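Local structure of 457aa long hypothetical protein (2CSU) at residues D3-P8 and V130-T135; K32-G37 and V137-T142; D66-V71 and K87-V92; G121-G126 and A186-A191. The protein is of unknown function but combines a Rossmann-like CoA-binding domain with two further domains of the succinyl-CoA ligase superfamily. All blocks are in the same frame, centred on the assembly; numbering follows the deposited sequence.

Contact 1. Residues D3-P8 and V130-T135; sequences DYFFNP and VGIMNT
The side-chain amide of Asn134 donates through ND2 to the carbonyl O of Phe6 over 2.6 Å, and the N-H...O angle of 175° makes the bond almost straight. The acceptor lies in the plane of the Asn134 amide, whereas the donor stands above the plane of the Phe6 carbonyl and not on a lone pair. Having CG anti to the backbone N (chi1 -171°) swings the amide off the strand and across to the turn. Asn7 OD1 comes within 3.3 Å of Asn134 ND2, but at a poor angle for a second bond. The turn has its own tie: Asp3 O accepts from Phe6 N at 2.9 Å and from Asn7 N at 2.8 Å. It leads into strand 10-14 of the parallel, Rossmann-like sheet, while 131-134 belongs to the mixed sheet, between strands 139-142 and 175-181, so the contact ties the loop leading into the parallel sheet to a strand of the mixed one. Beside the amide the packing turns apolar. Ile132 crosses both phenylalanines at about a right angle and sets its CD1 3.2 Å from Phe5 O and 3.9 Å from Phe5 CD1. Met133 O lies at the edge of the Phe6 ring, near its plane, 3.9 Å from CD1. Phe5 CB lies over one face of that ring, and Tyr196 also meets it, the two ring planes being only about 15° apart.

Contact 2. Residues K32-G37 and V137-T142; sequences KEYKKG and VDLNAT
Leu139 lays its CD1 over one face of the Tyr34 ring, 3.8 Å from the centroid and 14° off the ring normal, a CH-pi contact. The backbone N of Lys36 stands over the opposite face, which sandwiches the ring between its own chain and the strand. At the edge, near the ring plane, Tyr34 CD1 comes to 3.2 Å from Val137 O, and Tyr34 CE1 lies 3.8 Å from Val137 CG2. A chi1 of -174° turns the ring toward Pro8, whose O is hydrogen-bonded to the Tyr34 OH. Tyr34 and Leu139 are buried here; Ile11 of strand 10-14 also touches both. The outer half is looser and wet. Lys36 runs its extended chain across Val137 at about a right angle, CD 3.7 Å from CG1. No direct hydrogen bond joins the segments, and two waters bridge them instead. One donates to Glu33 O and, at 2.7 Å, to Asp138 OD1; the other accepts from Lys36 N at 2.7 Å and donates to Val137 O at 2.9 Å. Asp138 has left-handed helical backbone angles (phi 50°), as the first residue of a G1 bulge does. Asp138 and Leu139 together face Asn134, the pattern of a G1 beta bulge, here in the antiparallel hairpin of strands 131-134 and 139-142.

Contact 3. Residues D66-V71 and K87-V92; sequences DLAIIV and KGVKGV
Strands 67-70 and 91-94 run parallel, and Gly91 bonds both ways to the neighbouring strand: its N donates to Asp66 O at 3.0 Å, and its O accepts from Ala68 N at 3.1 Å. The two are joined through helix 74-87 in a beta-alpha-beta crossover, the repeating unit of the Rossmann-like fold. The helix ends in a Schellman motif, with Gly88 at positive phi, before the chain enters the second strand. The bond from Ala68 N runs nearly along the C=O axis of Gly91, while Gly91 N approaches Asp66 O tilted 33° from the carbonyl plane. Lys90 N adds only a weak bond to Asp66 O. Side chains then divide between the faces of the sheet. Ala68 and Val92 lie on the helix side, where Cys84 touches Ala68 and Val89. Ile70 CD1 rests 3.6 Å from Val92 CG1, the two side chains running obliquely to each other; Val77 and Thr80 of helix 74-87 also touch Ile70. Ala68 CB meets Val89 CG1 at 4.1 Å, closing the apolar patch near the start of the strand. Leu67 belongs to the other face, and its CD1 reaches 3.4 Å from Gly91 O. Asp66 uses its carboxylate outside the pair, OD1 on Gly10 N and OD2 on Lys9 N. Lys90 packs against the CB of Asp66: its extended chain carries CD to 3.7 Å from Asp66 CB, and the bend at chi4 (108°) sets only NZ, which ends 5.0 Å from Asp66 OD2.

Contact 4. Residues G121-G126 and A186-A191; sequences GMRIIG and ADVDFA
Arg123 and Asp187 meet at about a right angle, the guanidinium gripping the carboxylate side-on through two nitrogens in a salt bridge. NE donates to OD2 of Asp187 over 2.9 Å and NH2 to OD1 over 3.1 Å. The two planes stand 58° apart: Asp187 OD2 lies in the plane of the guanidinium, yet both nitrogens meet the carboxylate from above its plane. Bends at chi2 and chi3 turn the NE/NH2 edge of the arginine to Asp187. OD2 takes a second donor, Ile124 N at 3.0 Å, which arrives on its anti side and from the same face as Arg123 NE. Val188 CG2 covers one face of the guanidinium, 3.5 Å from NH2, and Glu192 OE1 forms another salt bridge with NH2. Such a shared network probably favours charged forms of all three groups. One residue before Asp187, Ala186 N donates to Gly126 O at 2.9 Å, and a water accepts from Gly126 N and Asp187 N, tying the strand end to the loop. Val188 packs its CB 4.1 Å from Ile125 CG1. The loop then leads into helix 190-197, with Asp189 as N-cap bonding to Glu192 N through OD1. The contact joins 123-125, an edge strand of the Rossmann-like sheet within this chain, to the segment that opens a helix of the succinyl-CoA ligase flavodoxin-like region.

Overall arrangement
Contacts 1 and 2 are the closest pair, their centres 8 Å apart; strands 131-134 and 139-142 are sheet neighbours, and Asn134 N lies 2.7 Å from Leu139 O, a probable hydrogen bond. Contacts 3 and 4, 12 Å apart at their centres, share the parallel sheet: Val92 N to Arg123 O and Val92 O to Ile125 N are both 2.8 Å, probable hydrogen bonds. Contact 1 lies between these pairs, its centre about 12 Å from contact 3 and 13 Å from contact 4, and Phe5 CZ packs 3.5 Å from Gly91 CA and 3.7 Å from Ile125 CG1. Contacts 2 and 4 do not touch, with nearest atoms about 9 Å apart.

Contact 1. Residues D3-P8 and V130-T135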
loop_
_atom_site.group_PDB
_atom_site.type_symbol
_atom_site.label_atom_id
_atom_site.label_comp_id
_atom_site.label_asym_id
_atom_site.label_seq_id
_atom_site.Cartn_x
_atom_site.Cartn_y
_atom_site.Cartn_z
ATOM N N ASP A 3 -2.346 34.288 1.398
ATOM C CA ASP A 3 -2.899 33.869 0.117
ATOM C C ASP A 3 -1.891 34.057 -1.015
ATOM O O ASP A 3 -1.819 33.278 -1.956
ATOM C CB ASP A 3 -4.151 34.698 -0.162
ATOM C CG ASP A 3 -4.819 34.181 -1.427
ATOM O OD1 ASP A 3 -5.054 32.974 -1.498
ATOM O OD2 ASP A 3 -5.093 34.977 -2.320
ATOM N N TYR A 4 -1.124 35.154 -0.867
ATOM C CA TYR A 4 -0.093 35.432 -1.858
ATOM C C TYR A 4 0.935 34.300 -1.930
ATOM O O TYR A 4 1.822 34.285 -2.772
ATOM C CB TYR A 4 0.600 36.740 -1.474
ATOM C CG TYR A 4 0.976 36.708 -0.035
ATOM C CD1 TYR A 4 2.078 35.963 0.377
ATOM C CD2 TYR A 4 0.236 37.424 0.906
ATOM C CE1 TYR A 4 2.444 35.942 1.715
ATOM C CE2 TYR A 4 0.596 37.395 2.246
ATOM C CZ TYR A 4 1.691 36.655 2.651
ATOM O OH TYR A 4 2.059 36.625 3.982
ATOM N N PHE A 5 0.801 33.350 -0.986
ATOM C CA PHE A 5 1.708 32.208 -0.980
ATOM C C PHE A 5 1.306 31.170 -2.030
ATOM O O PHE A 5 2.137 30.570 -2.698
ATOM C CB PHE A 5 1.673 31.581 0.413
ATOM C CG PHE A 5 2.806 32.116 1.239
ATOM C CD1 PHE A 5 4.111 31.980 0.783
ATOM C CD2 PHE A 5 2.547 32.732 2.453
ATOM C CE1 PHE A 5 5.162 32.466 1.549
ATOM C CE2 PHE A 5 3.607 33.218 3.214
ATOM C CZ PHE A 5 4.916 33.088 2.767
ATOM N N PHE A 6 -0.024 30.964 -2.080
ATOM C CA PHE A 6 -0.561 29.917 -2.945
ATOM C C PHE A 6 -1.201 30.486 -4.214
ATOM O O PHE A 6 -1.514 29.771 -5.157
ATOM C CB PHE A 6 -1.597 29.129 -2.143
ATOM C CG PHE A 6 -0.981 28.648 -0.863
ATOM C CD1 PHE A 6 -0.140 27.542 -0.880
ATOM C CD2 PHE A 6 -1.241 29.311 0.324
ATOM C CE1 PHE A 6 0.448 27.104 0.298
ATOM C CE2 PHE A 6 -0.645 28.866 1.503
ATOM C CZ PHE A 6 0.202 27.764 1.494
ATOM N N ASN A 7 -1.389 31.794 -4.309
ATOM C CA ASN A 7 -1.945 32.411 -5.505
ATOM C C ASN A 7 -1.180 33.706 -5.792
ATOM O O ASN A 7 -1.763 34.790 -5.871
ATOM C CB ASN A 7 -3.445 32.672 -5.298
ATOM C CG ASN A 7 -4.276 31.392 -5.425
ATOM O OD1 ASN A 7 -4.243 30.729 -6.465
ATOM N ND2 ASN A 7 -5.019 31.037 -4.369
ATOM N N PRO A 8 0.154 33.603 -5.949
ATOM C CA PRO A 8 1.007 34.766 -6.222
ATOM C C PRO A 8 0.850 35.328 -7.636
ATOM O O PRO A 8 0.610 34.583 -8.588
ATOM C CB PRO A 8 2.411 34.230 -5.964
ATOM C CG PRO A 8 2.295 32.795 -6.406
ATOM C CD PRO A 8 0.957 32.368 -5.850
ATOM N N VAL A 130 11.117 22.164 1.807
ATOM C CA VAL A 130 11.076 21.702 0.423
ATOM C C VAL A 130 10.247 22.639 -0.458
ATOM O O VAL A 130 10.290 22.593 -1.681
ATOM C CB VAL A 130 10.481 20.294 0.398
ATOM C CG1 VAL A 130 10.226 19.869 -1.046
ATOM C CG2 VAL A 130 11.443 19.314 1.042
ATOM N N GLY A 131 9.439 23.485 0.208
ATOM C CA GLY A 131 8.641 24.452 -0.536
ATOM C C GLY A 131 7.141 24.226 -0.337
ATOM O O GLY A 131 6.705 23.531 0.571
ATOM N N ILE A 132 6.372 24.843 -1.236
ATOM C CA ILE A 132 4.907 24.790 -1.239
ATOM C C ILE A 132 4.327 24.524 -2.647
ATOM O O ILE A 132 4.968 24.765 -3.663
ATOM C CB ILE A 132 4.365 26.127 -0.717
ATOM C CG1 ILE A 132 4.817 27.276 -1.622
ATOM C CG2 ILE A 132 4.906 26.402 0.701
ATOM C CD1 ILE A 132 4.205 28.619 -1.214
HETATM N N MSE A 133 3.089 23.977 -2.676
HETATM C CA MSE A 133 2.369 23.770 -3.937
HETATM C C MSE A 133 0.911 24.237 -3.877
HETATM O O MSE A 133 0.236 24.172 -2.859
HETATM C CB MSE A 133 2.346 22.280 -4.285
HETATM C CG MSE A 133 3.609 21.506 -3.923
HETATM SE SE MSE A 133 3.540 19.841 -4.597
HETATM C CE MSE A 133 5.082 19.217 -3.921
ATOM N N ASN A 134 0.443 24.743 -5.034
ATOM C CA ASN A 134 -0.991 24.901 -5.253
ATOM C C ASN A 134 -1.398 24.240 -6.567
ATOM O O ASN A 134 -1.393 24.848 -7.631
ATOM C CB ASN A 134 -1.322 26.392 -5.291
ATOM C CG ASN A 134 -2.822 26.568 -5.303
ATOM O OD1 ASN A 134 -3.583 25.613 -5.392
ATOM N ND2 ASN A 134 -3.249 27.842 -5.206
ATOM N N THR A 135 -1.713 22.937 -6.469
ATOM C CA THR A 135 -2.001 22.162 -7.667
ATOM C C THR A 135 -3.162 22.759 -8.462
ATOM O O THR A 135 -3.255 22.610 -9.670
ATOM C CB THR A 135 -2.319 20.723 -7.255
ATOM O OG1 THR A 135 -3.381 20.717 -6.306
ATOM C CG2 THR A 135 -1.092 20.069 -6.618
#

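Contact 2. Residues K32-G37 and V137-T142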
loop_
_atom_site.group_PDB
_atom_site.type_symbol
_atom_site.label_atom_id
_atom_site.label_comp_id
_atom_site.label_asym_id
_atom_site.label_seq_id
_atom_site.Cartn_x
_atom_site.Cartn_y
_atom_site.Cartn_z
ATOM N N LYS A 32 7.976 26.898 -14.228
ATOM C CA LYS A 32 7.703 27.271 -15.608
ATOM C C LYS A 32 6.279 26.881 -16.005
ATOM O O LYS A 32 5.730 27.322 -17.008
ATOM C CB LYS A 32 8.708 26.542 -16.500
ATOM C CG LYS A 32 10.125 27.098 -16.355
ATOM C CD LYS A 32 10.596 27.819 -17.618
ATOM C CE LYS A 32 11.316 26.884 -18.595
ATOM N NZ LYS A 32 12.110 27.673 -19.534
ATOM N N GLU A 33 5.696 25.988 -15.187
ATOM C CA GLU A 33 4.332 25.536 -15.445
ATOM C C GLU A 33 3.291 26.473 -14.823
ATOM O O GLU A 33 2.087 26.288 -14.952
ATOM C CB GLU A 33 4.179 24.129 -14.864
ATOM C CG GLU A 33 5.010 23.089 -15.617
ATOM C CD GLU A 33 4.884 21.751 -14.925
ATOM O OE1 GLU A 33 3.770 21.353 -14.616
ATOM O OE2 GLU A 33 5.912 21.119 -14.686
ATOM N N TYR A 34 3.794 27.484 -14.094
ATOM C CA TYR A 34 2.887 28.417 -13.435
ATOM C C TYR A 34 2.628 29.660 -14.297
ATOM O O TYR A 34 3.489 30.508 -14.498
ATOM C CB TYR A 34 3.513 28.813 -12.096
ATOM C CG TYR A 34 2.563 29.647 -11.317
ATOM C CD1 TYR A 34 1.433 29.068 -10.747
ATOM C CD2 TYR A 34 2.776 31.019 -11.192
ATOM C CE1 TYR A 34 0.523 29.853 -10.057
ATOM C CE2 TYR A 34 1.862 31.806 -10.510
ATOM C CZ TYR A 34 0.736 31.229 -9.950
ATOM O OH TYR A 34 -0.168 32.004 -9.251
ATOM N N LYS A 35 1.393 29.734 -14.844
ATOM C CA LYS A 35 1.071 30.814 -15.769
ATOM C C LYS A 35 -0.024 31.755 -15.239
ATOM O O LYS A 35 -0.405 32.730 -15.871
ATOM C CB LYS A 35 0.615 30.187 -17.084
ATOM C CG LYS A 35 1.477 28.988 -17.476
ATOM C CD LYS A 35 2.511 29.347 -18.542
ATOM C CE LYS A 35 3.052 28.110 -19.271
ATOM N NZ LYS A 35 4.488 27.996 -19.040
ATOM N N LYS A 36 -0.578 31.403 -14.064
ATOM C CA LYS A 36 -1.553 32.304 -13.464
ATOM C C LYS A 36 -0.861 33.525 -12.853
ATOM O O LYS A 36 -1.458 34.362 -12.188
ATOM C CB LYS A 36 -2.336 31.540 -12.398
ATOM C CG LYS A 36 -3.836 31.547 -12.689
ATOM C CD LYS A 36 -4.679 31.453 -11.420
ATOM C CE LYS A 36 -6.167 31.276 -11.728
ATOM N NZ LYS A 36 -6.927 31.314 -10.480
ATOM N N GLY A 37 0.465 33.580 -13.079
ATOM C CA GLY A 37 1.264 34.701 -12.595
ATOM C C GLY A 37 2.674 34.620 -13.182
ATOM O O GLY A 37 3.121 33.586 -13.656
ATOM N N VAL A 137 -3.753 25.665 -9.311
ATOM C CA VAL A 137 -3.294 26.613 -10.323
ATOM C C VAL A 137 -1.877 26.282 -10.804
ATOM O O VAL A 137 -1.103 27.151 -11.184
ATOM C CB VAL A 137 -3.330 28.015 -9.714
ATOM C CG1 VAL A 137 -4.762 28.383 -9.331
ATOM C CG2 VAL A 137 -2.452 28.076 -8.480
ATOM N N ASP A 138 -1.530 24.994 -10.824
ATOM C CA ASP A 138 -0.238 24.525 -11.307
ATOM C C ASP A 138 0.956 25.274 -10.703
ATOM O O ASP A 138 1.921 25.604 -11.407
ATOM C CB ASP A 138 -0.185 24.617 -12.845
ATOM C CG ASP A 138 -1.209 23.711 -13.533
ATOM O OD1 ASP A 138 -1.420 23.864 -14.755
ATOM O OD2 ASP A 138 -1.800 22.840 -12.862
ATOM N N LEU A 139 0.887 25.540 -9.402
ATOM C CA LEU A 139 1.961 26.234 -8.697
ATOM C C LEU A 139 2.780 25.216 -7.903
ATOM O O LEU A 139 2.285 24.623 -6.950
ATOM C CB LEU A 139 1.382 27.274 -7.737
ATOM C CG LEU A 139 2.374 27.916 -6.746
ATOM C CD1 LEU A 139 3.139 29.048 -7.424
ATOM C CD2 LEU A 139 1.606 28.461 -5.538
ATOM N N ASN A 140 4.030 25.012 -8.309
ATOM C CA ASN A 140 4.909 24.075 -7.632
ATOM C C ASN A 140 6.241 24.747 -7.314
ATOM O O ASN A 140 7.231 24.564 -8.023
ATOM C CB ASN A 140 5.110 22.826 -8.505
ATOM C CG ASN A 140 5.984 21.775 -7.843
ATOM O OD1 ASN A 140 6.028 21.672 -6.621
ATOM N ND2 ASN A 140 6.686 20.976 -8.658
ATOM N N ALA A 141 6.238 25.543 -6.246
ATOM C CA ALA A 141 7.419 26.252 -5.770
ATOM C C ALA A 141 8.217 25.280 -4.886
ATOM O O ALA A 141 8.354 25.475 -3.665
ATOM C CB ALA A 141 6.995 27.474 -4.969
ATOM N N THR A 142 8.737 24.236 -5.522
ATOM C CA THR A 142 9.503 23.198 -4.849
ATOM C C THR A 142 10.578 22.659 -5.787
ATOM O O THR A 142 10.615 23.020 -6.973
ATOM C CB THR A 142 8.580 22.009 -4.466
ATOM O OG1 THR A 142 8.106 21.351 -5.651
ATOM C CG2 THR A 142 7.406 22.488 -3.694
HETATM O O HOH W 1 -0.135 25.483 -16.560
HETATM O O HOH W 2 -0.890 28.770 -13.525
#

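Contact 3. Residues D66-V71 and K87-V92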
loop_
_atom_site.group_PDB
_atom_site.type_symbol
_atom_site.label_atom_id
_atom_site.label_comp_id
_atom_site.label_asym_id
_atom_site.label_seq_id
_atom_site.Cartn_x
_atom_site.Cartn_y
_atom_site.Cartn_z
ATOM N N ASP A 66 5.169 39.526 -5.156
ATOM C CA ASP A 66 4.567 39.272 -3.847
ATOM C C ASP A 66 5.036 37.949 -3.238
ATOM O O ASP A 66 4.716 37.604 -2.111
ATOM C CB ASP A 66 3.033 39.316 -3.959
ATOM C CG ASP A 66 2.532 38.293 -4.971
ATOM O OD1 ASP A 66 3.301 37.948 -5.869
ATOM O OD2 ASP A 66 1.371 37.896 -4.879
ATOM N N LEU A 67 5.804 37.186 -4.041
ATOM C CA LEU A 67 6.376 35.944 -3.521
ATOM C C LEU A 67 7.776 35.697 -4.081
ATOM O O LEU A 67 8.020 35.813 -5.273
ATOM C CB LEU A 67 5.462 34.785 -3.916
ATOM C CG LEU A 67 6.078 33.421 -3.600
ATOM C CD1 LEU A 67 6.273 33.217 -2.098
ATOM C CD2 LEU A 67 5.214 32.254 -4.074
ATOM N N ALA A 68 8.674 35.311 -3.182
ATOM C CA ALA A 68 10.035 35.000 -3.584
ATOM C C ALA A 68 10.477 33.699 -2.957
ATOM O O ALA A 68 10.118 33.394 -1.822
ATOM C CB ALA A 68 10.987 36.123 -3.165
ATOM N N ILE A 69 11.262 32.932 -3.704
ATOM C CA ILE A 69 11.788 31.681 -3.207
ATOM C C ILE A 69 13.288 31.883 -3.095
ATOM O O ILE A 69 13.959 32.177 -4.091
ATOM C CB ILE A 69 11.539 30.512 -4.170
ATOM C CG1 ILE A 69 10.080 30.509 -4.667
ATOM C CG2 ILE A 69 11.921 29.208 -3.479
ATOM C CD1 ILE A 69 9.027 30.601 -3.579
ATOM N N ILE A 70 13.821 31.749 -1.887
ATOM C CA ILE A 70 15.238 31.921 -1.699
ATOM C C ILE A 70 15.898 30.557 -1.676
ATOM O O ILE A 70 15.686 29.752 -0.767
ATOM C CB ILE A 70 15.522 32.716 -0.421
ATOM C CG1 ILE A 70 14.887 34.110 -0.558
ATOM C CG2 ILE A 70 17.018 32.811 -0.190
ATOM C CD1 ILE A 70 15.174 35.084 0.595
ATOM N N VAL A 71 16.687 30.300 -2.716
ATOM C CA VAL A 71 17.382 29.036 -2.872
ATOM C C VAL A 71 18.843 29.270 -3.225
ATOM O O VAL A 71 19.416 28.651 -4.114
ATOM C CB VAL A 71 16.674 28.223 -3.956
ATOM C CG1 VAL A 71 16.842 28.905 -5.316
ATOM C CG2 VAL A 71 17.261 26.822 -4.012
ATOM N N LYS A 87 11.999 45.507 -1.843
ATOM C CA LYS A 87 11.235 45.299 -3.071
ATOM C C LYS A 87 9.725 45.242 -2.809
ATOM O O LYS A 87 8.903 45.435 -3.696
ATOM C CB LYS A 87 11.700 43.996 -3.717
ATOM C CG LYS A 87 10.893 43.653 -4.973
ATOM C CD LYS A 87 10.937 44.773 -6.016
ATOM C CE LYS A 87 10.343 44.345 -7.364
ATOM N NZ LYS A 87 10.268 45.499 -8.256
ATOM N N GLY A 88 9.370 44.913 -1.552
ATOM C CA GLY A 88 7.956 44.907 -1.180
ATOM C C GLY A 88 7.335 43.513 -1.295
ATOM O O GLY A 88 6.139 43.344 -1.507
ATOM N N VAL A 89 8.201 42.491 -1.188
ATOM C CA VAL A 89 7.705 41.123 -1.255
ATOM C C VAL A 89 6.869 40.771 -0.021
ATOM O O VAL A 89 7.186 41.127 1.105
ATOM C CB VAL A 89 8.907 40.186 -1.362
ATOM C CG1 VAL A 89 8.447 38.735 -1.238
ATOM C CG2 VAL A 89 9.597 40.382 -2.701
ATOM N N LYS A 90 5.740 40.081 -0.272
ATOM C CA LYS A 90 4.846 39.762 0.835
ATOM C C LYS A 90 5.279 38.494 1.576
ATOM O O LYS A 90 5.370 38.453 2.797
ATOM C CB LYS A 90 3.426 39.605 0.281
ATOM C CG LYS A 90 2.790 40.956 -0.063
ATOM C CD LYS A 90 1.502 40.808 -0.880
ATOM C CE LYS A 90 0.887 42.162 -1.263
ATOM N NZ LYS A 90 1.067 42.398 -2.694
ATOM N N GLY A 91 5.518 37.426 0.794
ATOM C CA GLY A 91 5.893 36.157 1.408
ATOM C C GLY A 91 7.198 35.599 0.831
ATOM O O GLY A 91 7.535 35.787 -0.330
ATOM N N VAL A 92 7.962 34.919 1.710
ATOM C CA VAL A 92 9.222 34.327 1.271
ATOM C C VAL A 92 9.344 32.861 1.710
ATOM O O VAL A 92 9.132 32.511 2.864
ATOM C CB VAL A 92 10.370 35.146 1.864
ATOM C CG1 VAL A 92 11.711 34.542 1.447
ATOM C CG2 VAL A 92 10.291 36.581 1.372
#

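Contact 4. Residues G121-G126 and A186-A191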
loop_
_atom_site.group_PDB
_atom_site.type_symbol
_atom_site.label_atom_id
_atom_site.label_comp_id
_atom_site.label_asym_id
_atom_site.label_seq_id
_atom_site.Cartn_x
_atom_site.Cartn_y
_atom_site.Cartn_z
ATOM N N GLY A 121 7.331 43.629 7.082
ATOM C CA GLY A 121 5.968 43.105 6.928
ATOM C C GLY A 121 5.917 41.841 6.057
ATOM O O GLY A 121 4.951 41.557 5.361
HETATM N N MSE A 122 7.015 41.080 6.084
HETATM C CA MSE A 122 7.044 39.861 5.299
HETATM C C MSE A 122 6.812 38.625 6.174
HETATM O O MSE A 122 7.068 38.604 7.373
HETATM C CB MSE A 122 8.407 39.787 4.603
HETATM C CG MSE A 122 8.869 41.150 4.086
HETATM SE SE MSE A 122 9.876 41.022 2.602
HETATM C CE MSE A 122 11.087 39.847 3.228
ATOM N N ARG A 123 6.248 37.585 5.547
ATOM C CA ARG A 123 6.143 36.298 6.227
ATOM C C ARG A 123 7.088 35.262 5.610
ATOM O O ARG A 123 7.293 35.206 4.405
ATOM C CB ARG A 123 4.696 35.818 6.113
ATOM C CG ARG A 123 3.724 36.742 6.846
ATOM C CD ARG A 123 4.295 37.225 8.184
ATOM N NE ARG A 123 4.642 36.083 9.034
ATOM C CZ ARG A 123 3.625 35.389 9.573
ATOM N NH1 ARG A 123 2.376 35.744 9.328
ATOM N NH2 ARG A 123 3.884 34.342 10.361
ATOM N N ILE A 124 7.702 34.443 6.485
ATOM C CA ILE A 124 8.677 33.479 5.984
ATOM C C ILE A 124 8.277 32.032 6.264
ATOM O O ILE A 124 7.925 31.649 7.374
ATOM C CB ILE A 124 10.032 33.770 6.630
ATOM C CG1 ILE A 124 10.714 34.937 5.914
ATOM C CG2 ILE A 124 10.951 32.540 6.489
ATOM C CD1 ILE A 124 12.009 35.369 6.609
ATOM N N ILE A 125 8.300 31.223 5.191
ATOM C CA ILE A 125 8.166 29.787 5.397
ATOM C C ILE A 125 9.521 29.083 5.314
ATOM O O ILE A 125 10.288 29.266 4.378
ATOM C CB ILE A 125 7.226 29.237 4.323
ATOM C CG1 ILE A 125 5.845 29.885 4.446
ATOM C CG2 ILE A 125 7.050 27.719 4.511
ATOM C CD1 ILE A 125 4.774 29.124 3.664
ATOM N N GLY A 126 9.817 28.288 6.358
ATOM C CA GLY A 126 11.144 27.694 6.462
ATOM C C GLY A 126 11.925 28.336 7.611
ATOM O O GLY A 126 11.367 28.753 8.618
ATOM N N ALA A 186 10.156 28.563 11.220
ATOM C CA ALA A 186 10.567 29.679 12.064
ATOM C C ALA A 186 9.457 30.722 12.219
ATOM O O ALA A 186 9.225 31.276 13.287
ATOM C CB ALA A 186 11.800 30.325 11.429
ATOM N N ASP A 187 8.787 31.017 11.089
ATOM C CA ASP A 187 7.754 32.046 11.114
ATOM C C ASP A 187 6.348 31.443 11.019
ATOM O O ASP A 187 5.729 31.070 12.006
ATOM C CB ASP A 187 8.002 32.982 9.933
ATOM C CG ASP A 187 7.341 34.322 10.211
ATOM O OD1 ASP A 187 6.789 34.475 11.301
ATOM O OD2 ASP A 187 7.384 35.187 9.346
ATOM N N VAL A 188 5.826 31.403 9.777
ATOM C CA VAL A 188 4.519 30.798 9.562
ATOM C C VAL A 188 4.489 29.364 10.097
ATOM O O VAL A 188 5.367 28.556 9.830
ATOM C CB VAL A 188 4.243 30.802 8.057
ATOM C CG1 VAL A 188 2.901 30.128 7.773
ATOM C CG2 VAL A 188 4.215 32.228 7.531
ATOM N N ASP A 189 3.458 29.068 10.912
ATOM C CA ASP A 189 3.377 27.726 11.493
ATOM C C ASP A 189 2.055 27.030 11.166
ATOM O O ASP A 189 1.251 27.502 10.373
ATOM C CB ASP A 189 3.560 27.836 13.009
ATOM C CG ASP A 189 2.525 28.793 13.588
ATOM O OD1 ASP A 189 1.472 28.946 12.971
ATOM O OD2 ASP A 189 2.778 29.364 14.645
ATOM N N PHE A 190 1.881 25.873 11.803
ATOM C CA PHE A 190 0.674 25.072 11.625
ATOM C C PHE A 190 -0.575 25.916 11.875
ATOM O O PHE A 190 -1.492 25.957 11.040
ATOM C CB PHE A 190 0.643 23.894 12.608
ATOM C CG PHE A 190 1.632 22.810 12.304
ATOM C CD1 PHE A 190 1.587 22.130 11.093
ATOM C CD2 PHE A 190 2.595 22.450 13.245
ATOM C CE1 PHE A 190 2.489 21.102 10.818
ATOM C CE2 PHE A 190 3.497 21.432 12.986
ATOM C CZ PHE A 190 3.448 20.753 11.768
ATOM N N ALA A 191 -0.604 26.582 13.028
ATOM C CA ALA A 191 -1.753 27.398 13.422
ATOM C C ALA A 191 -2.156 28.439 12.384
ATOM O O ALA A 191 -3.321 28.535 12.007
ATOM C CB ALA A 191 -1.467 28.087 14.739
HETATM O O HOH W 3 8.024 29.321 8.749
#